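Local coordinates for uncharacterized protein (Ruminococcus gnavus, PDB 4QAN), which is of unknown function but binds magnesium and adopts a cystatin-like fold, as a divergent member of the NTF2-like superfamily, at residues A51-A56 with Y85-T90; M45-C50 with E93-Y98. All coordinates share one frame; numbering follows the deposited sequence.

Both contacts fasten the same long helix, 87-108, to the helices that precede it, and together they illustrate how one helix can be gripped at successive points along its length. Contact 1 holds its first turn against helix 52-58 and is only partly buried, with a carboxylate among its touching groups; contact 2, about two turns further on, meets helix 43-48 and the residues after it, is fully buried, and relies on apolar and sulfur-aromatic contacts. The centres lie about 11 Å apart, yet the two merge: the side chain of Met94 packs on Thr55, while Ile52 joins them by packing its CG1 against the Tyr98 ring.

Contact 1: residues A51-A56 with Y85-T90; sequences AIDETA and YYFPLT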
loop_
_atom_site.group_PDB
_atom_site.type_symbol
_atom_site.label_atom_id
_atom_site.label_comp_id
_atom_site.label_asym_id
_atom_site.label_seq_id
_atom_site.Cartn_x
_atom_site.Cartn_y
_atom_site.Cartn_z
ATOM N N ALA A 51 -3.239 -3.327 11.546
ATOM C CA ALA A 51 -4.598 -3.561 11.048
ATOM C C ALA A 51 -4.663 -3.442 9.515
ATOM O O ALA A 51 -5.412 -2.624 8.985
ATOM C CB ALA A 51 -5.564 -2.579 11.701
ATOM N N ILE A 52 -3.901 -4.280 8.812
ATOM C CA ILE A 52 -3.826 -4.205 7.362
ATOM C C ILE A 52 -5.148 -4.632 6.687
ATOM O O ILE A 52 -5.729 -3.848 5.925
ATOM C CB ILE A 52 -2.614 -4.983 6.790
ATOM C CG1 ILE A 52 -1.308 -4.346 7.286
ATOM C CG2 ILE A 52 -2.630 -4.939 5.268
ATOM C CD1 ILE A 52 -0.062 -5.191 7.102
ATOM N N ASP A 53 -5.601 -5.857 6.944
ATOM C CA ASP A 53 -6.824 -6.362 6.307
ATOM C C ASP A 53 -8.085 -5.689 6.863
ATOM O O ASP A 53 -9.036 -5.439 6.135
ATOM C CB ASP A 53 -6.952 -7.881 6.462
ATOM C CG ASP A 53 -5.877 -8.647 5.721
ATOM O OD1 ASP A 53 -5.377 -8.168 4.685
ATOM O OD2 ASP A 53 -5.534 -9.754 6.183
ATOM N N GLU A 54 -8.085 -5.398 8.154
ATOM C CA GLU A 54 -9.273 -4.875 8.812
ATOM C C GLU A 54 -9.528 -3.444 8.332
ATOM O O GLU A 54 -10.624 -3.130 7.888
ATOM C CB GLU A 54 -9.146 -4.948 10.341
ATOM C CG GLU A 54 -8.853 -6.339 10.902
ATOM C CD GLU A 54 -7.367 -6.678 10.968
ATOM O OE1 GLU A 54 -6.555 -5.984 10.312
ATOM O OE2 GLU A 54 -7.013 -7.639 11.693
ATOM N N THR A 55 -8.509 -2.595 8.376
ATOM C CA THR A 55 -8.632 -1.236 7.843
ATOM C C THR A 55 -8.987 -1.279 6.357
ATOM O O THR A 55 -9.909 -0.596 5.913
ATOM C CB THR A 55 -7.341 -0.425 8.047
ATOM O OG1 THR A 55 -7.039 -0.344 9.446
ATOM C CG2 THR A 55 -7.469 0.984 7.474
ATOM N N ALA A 56 -8.269 -2.089 5.585
ATOM C CA ALA A 56 -8.491 -2.136 4.134
ATOM C C ALA A 56 -9.951 -2.487 3.761
ATOM O O ALA A 56 -10.511 -1.907 2.842
ATOM C CB ALA A 56 -7.525 -3.110 3.474
ATOM N N TYR A 85 -12.413 -5.379 -5.526
ATOM C CA TYR A 85 -11.476 -5.352 -6.667
ATOM C C TYR A 85 -10.094 -4.753 -6.330
ATOM O O TYR A 85 -9.072 -5.269 -6.758
ATOM C CB TYR A 85 -12.108 -4.542 -7.808
ATOM C CG TYR A 85 -11.236 -4.341 -9.033
ATOM C CD1 TYR A 85 -10.307 -3.303 -9.100
ATOM C CD2 TYR A 85 -11.376 -5.157 -10.142
ATOM C CE1 TYR A 85 -9.528 -3.107 -10.237
ATOM C CE2 TYR A 85 -10.604 -4.978 -11.270
ATOM C CZ TYR A 85 -9.681 -3.962 -11.324
ATOM O OH TYR A 85 -8.915 -3.802 -12.458
ATOM N N TYR A 86 -10.070 -3.666 -5.568
ATOM C CA TYR A 86 -8.826 -2.965 -5.266
ATOM C C TYR A 86 -7.902 -3.608 -4.227
ATOM O O TYR A 86 -6.791 -3.096 -4.008
ATOM C CB TYR A 86 -9.144 -1.542 -4.813
ATOM C CG TYR A 86 -9.665 -0.644 -5.911
ATOM C CD1 TYR A 86 -8.892 -0.362 -7.021
ATOM C CD2 TYR A 86 -10.916 -0.033 -5.815
ATOM C CE1 TYR A 86 -9.348 0.480 -8.017
ATOM C CE2 TYR A 86 -11.365 0.822 -6.802
ATOM C CZ TYR A 86 -10.575 1.069 -7.901
ATOM O OH TYR A 86 -11.011 1.916 -8.900
ATOM N N PHE A 87 -8.326 -4.716 -3.615
ATOM C CA PHE A 87 -7.686 -5.218 -2.396
ATOM C C PHE A 87 -6.167 -5.342 -2.491
ATOM O O PHE A 87 -5.451 -4.831 -1.642
ATOM C CB PHE A 87 -8.329 -6.544 -1.923
ATOM C CG PHE A 87 -7.642 -7.161 -0.720
ATOM C CD1 PHE A 87 -8.028 -6.830 0.577
ATOM C CD2 PHE A 87 -6.593 -8.060 -0.886
ATOM C CE1 PHE A 87 -7.379 -7.380 1.682
ATOM C CE2 PHE A 87 -5.946 -8.621 0.212
ATOM C CZ PHE A 87 -6.338 -8.278 1.497
ATOM N N PRO A 88 -5.656 -6.028 -3.516
ATOM C CA PRO A 88 -4.191 -6.126 -3.517
ATOM C C PRO A 88 -3.462 -4.770 -3.556
ATOM O O PRO A 88 -2.350 -4.660 -3.016
ATOM C CB PRO A 88 -3.900 -6.942 -4.779
ATOM C CG PRO A 88 -5.182 -7.717 -5.036
ATOM C CD PRO A 88 -6.273 -6.773 -4.626
ATOM N N LEU A 89 -4.057 -3.749 -4.180
ATOM C CA LEU A 89 -3.408 -2.429 -4.213
ATOM C C LEU A 89 -3.402 -1.785 -2.820
ATOM O O LEU A 89 -2.420 -1.185 -2.420
ATOM C CB LEU A 89 -4.083 -1.497 -5.223
ATOM C CG LEU A 89 -4.231 -2.020 -6.651
ATOM C CD1 LEU A 89 -4.487 -0.870 -7.622
ATOM C CD2 LEU A 89 -2.990 -2.794 -7.081
ATOM N N THR A 90 -4.497 -1.968 -2.085
ATOM C CA THR A 90 -4.698 -1.344 -0.799
ATOM C C THR A 90 -3.806 -2.036 0.221
ATOM O O THR A 90 -3.079 -1.367 0.966
ATOM C CB THR A 90 -6.182 -1.383 -0.357
ATOM O OG1 THR A 90 -7.017 -0.794 -1.365
ATOM C CG2 THR A 90 -6.386 -0.599 0.921
#
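Asp53 and Phe87 meet at the rim of an aromatic ring, and Ala56 and Thr90 meet methyl to methyl on the more buried side. Asp53 OD1 comes to 3.3 Å from Phe87 CZ, at the ring edge and near its plane, where the positively polarised C-H groups would favour a carboxylate oxygen. The two planes are nonetheless turned 37° apart, so the carboxylate does not lie flat with the ring. Phe87 reaches this place because its CG stands anti to the backbone N (chi1 176°), which swings the ring towards helix 52-58. Deeper in, Ala56 CB rests 3.8 Å from Thr90 CG2, and the small side chains let the backbones draw together, with Ala56 CA 6.3 Å from Thr90 CA.

The threonine divides its two branches: CG2 faces the alanine, while OG1 is hydrogen-bonded to Thr80 OG1 and Ala78 O in the loop before the helix. On the other segment, Ala51 occupies the N-cap position, and its carbonyl oxygen accepts both Thr55 N and Thr55 OG1; the hydroxyl bond, 2.8 Å from Thr55 OG1 to Ala51 O, uses a lone pair in the carbonyl plane. Backbone hydrogen bonding between Ala51 and Ile170 ties this helix start to strand 167-172. The arrangement is helix-on-helix packing, close where Ala56 meets Thr90 and bordered by Phe87 and Asp53, beside the antiparallel sheet of a cystatin-like domain.

Contact 2: residues M45-C50 with E93-Y98; sequences MALRGC and EMTKAY
Cys50 lays its CB-SG bond over one face of the Tyr98 ring, and this sulfur-aromatic and CH-pi pair forms one half of the contact. Cys50 CB stands 3.5 Å from the centroid of the Tyr98 ring and only 5° off its normal, almost exactly over the centre. From there the sulfur runs towards the CB end of the tyrosine: Cys50 SG is 3.8 Å from the Tyr98 ring centroid, 23° off the normal. The ring atom nearest to Cys50 SG is Tyr98 CD1, at 3.5 Å. This orientation is fixed by a chi1 of -58° that places SG anti to the carbonyl carbon of Cys50.

The aliphatic contacts are made by one branch of Leu47. Its CD2 methyl is 4.0 Å from Thr95 CG2 and 4.1 Å from Tyr98 CB, so it sits against successive turns of helix 87-108. The leucine and threonine side chains cross at about a right angle. Thr95 turns its methyl to this apolar meeting, with CG2 anti to its backbone N, while OG1 is hydrogen-bonded to Ser91 O one turn earlier in its own helix.

Polar groups are settled to the side of the contact. Tyr98 OH is hydrogen-bonded to His171 O, which ties the far end of the ring to strand 167-172, and Cys50 N bonds to Leu47 O at 3.0 Å, within its own segment. Met34 of helix 27-39 also meets Cys50.

The chemistry implies a buried, apolar junction held by dispersion and by sulfur and C-H groups over a pi face, with the hydroxyls of Thr95 and Tyr98 satisfied by backbone carbonyls.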
loop_
_atom_site.group_PDB
_atom_site.type_symbol
_atom_site.label_atom_id
_atom_site.label_comp_id
_atom_site.label_asym_id
_atom_site.label_seq_id
_atom_site.Cartn_x
_atom_site.Cartn_y
_atom_site.Cartn_z
HETATM N N MSE A 45 6.935 -9.994 12.286
HETATM C CA MSE A 45 6.149 -9.940 13.515
HETATM C C MSE A 45 5.336 -8.667 13.604
HETATM O O MSE A 45 4.135 -8.719 13.876
HETATM C CB MSE A 45 7.098 -10.113 14.705
HETATM C CG MSE A 45 6.336 -10.268 16.002
HETATM SE SE MSE A 45 7.616 -10.271 17.491
HETATM C CE MSE A 45 6.244 -10.252 18.904
ATOM N N ALA A 46 5.984 -7.533 13.346
ATOM C CA ALA A 46 5.367 -6.199 13.403
ATOM C C ALA A 46 4.167 -6.059 12.485
ATOM O O ALA A 46 3.122 -5.574 12.908
ATOM C CB ALA A 46 6.395 -5.120 13.046
ATOM N N LEU A 47 4.336 -6.460 11.226
ATOM C CA LEU A 47 3.265 -6.393 10.237
ATOM C C LEU A 47 1.987 -7.095 10.677
ATOM O O LEU A 47 0.891 -6.568 10.503
ATOM C CB LEU A 47 3.736 -6.982 8.909
ATOM C CG LEU A 47 4.700 -6.048 8.152
ATOM C CD1 LEU A 47 5.290 -6.732 6.937
ATOM C CD2 LEU A 47 3.989 -4.776 7.749
ATOM N N ARG A 48 2.146 -8.283 11.244
ATOM C CA ARG A 48 1.018 -9.083 11.704
ATOM C C ARG A 48 0.201 -8.390 12.804
ATOM O O ARG A 48 -0.991 -8.671 12.961
ATOM C CB ARG A 48 1.523 -10.436 12.201
ATOM C CG ARG A 48 2.175 -11.264 11.099
ATOM C CD ARG A 48 3.245 -12.189 11.652
ATOM N NE ARG A 48 3.785 -13.079 10.619
ATOM C CZ ARG A 48 3.403 -14.339 10.412
ATOM N NH1 ARG A 48 2.453 -14.913 11.150
ATOM N NH2 ARG A 48 3.989 -15.036 9.448
ATOM N N GLY A 49 0.844 -7.493 13.554
ATOM C CA GLY A 49 0.177 -6.713 14.581
ATOM C C GLY A 49 -0.519 -5.453 14.110
ATOM O O GLY A 49 -1.183 -4.785 14.909
ATOM N N CYS A 50 -0.343 -5.104 12.834
ATOM C CA CYS A 50 -0.994 -3.945 12.242
ATOM C C CYS A 50 -2.359 -4.315 11.672
ATOM O O CYS A 50 -2.599 -5.463 11.315
ATOM C CB CYS A 50 -0.117 -3.355 11.125
ATOM S SG CYS A 50 1.553 -2.861 11.642
ATOM N N GLU A 93 -0.092 -1.032 -0.535
ATOM C CA GLU A 93 0.277 0.314 -0.122
ATOM C C GLU A 93 0.315 0.432 1.392
ATOM O O GLU A 93 1.213 1.040 1.935
ATOM C CB GLU A 93 -0.642 1.366 -0.717
ATOM C CG GLU A 93 -0.410 1.611 -2.195
ATOM C CD GLU A 93 -0.842 2.996 -2.603
ATOM O OE1 GLU A 93 -0.154 3.948 -2.191
ATOM O OE2 GLU A 93 -1.858 3.147 -3.328
HETATM N N MSE A 94 -0.663 -0.149 2.066
HETATM C CA MSE A 94 -0.727 -0.063 3.517
HETATM C C MSE A 94 0.487 -0.703 4.122
HETATM O O MSE A 94 1.108 -0.130 5.010
HETATM C CB MSE A 94 -1.994 -0.730 4.028
HETATM C CG MSE A 94 -3.206 0.158 3.745
HETATM SE SE MSE A 94 -4.736 -0.590 4.721
HETATM C CE MSE A 94 -4.232 0.254 6.423
ATOM N N THR A 95 0.849 -1.875 3.609
ATOM C CA THR A 95 2.039 -2.602 4.043
ATOM C C THR A 95 3.303 -1.728 3.917
ATOM O O THR A 95 4.076 -1.617 4.860
ATOM C CB THR A 95 2.171 -3.939 3.270
ATOM O OG1 THR A 95 0.978 -4.700 3.445
ATOM C CG2 THR A 95 3.328 -4.777 3.779
ATOM N N LYS A 96 3.477 -1.047 2.789
ATOM C CA LYS A 96 4.589 -0.094 2.656
ATOM C C LYS A 96 4.549 1.001 3.728
ATOM O O LYS A 96 5.568 1.307 4.345
ATOM C CB LYS A 96 4.588 0.530 1.273
ATOM C CG LYS A 96 5.602 1.659 1.058
ATOM C CD LYS A 96 5.251 2.345 -0.238
ATOM C CE LYS A 96 6.405 3.152 -0.791
ATOM N NZ LYS A 96 6.613 4.411 -0.035
ATOM N N ALA A 97 3.366 1.569 3.967
ATOM C CA ALA A 97 3.225 2.654 4.934
ATOM C C ALA A 97 3.615 2.175 6.326
ATOM O O ALA A 97 4.314 2.894 7.036
ATOM C CB ALA A 97 1.804 3.217 4.932
ATOM N N TYR A 98 3.203 0.957 6.690
ATOM C CA TYR A 98 3.590 0.370 7.985
ATOM C C TYR A 98 5.099 0.077 8.112
ATOM O O TYR A 98 5.681 0.265 9.179
ATOM C CB TYR A 98 2.787 -0.897 8.291
ATOM C CG TYR A 98 1.378 -0.628 8.774
ATOM C CD1 TYR A 98 1.154 0.130 9.906
ATOM C CD2 TYR A 98 0.270 -1.136 8.096
ATOM C CE1 TYR A 98 -0.124 0.381 10.362
ATOM C CE2 TYR A 98 -1.025 -0.894 8.542
ATOM C CZ TYR A 98 -1.219 -0.127 9.678
ATOM O OH TYR A 98 -2.491 0.137 10.148
#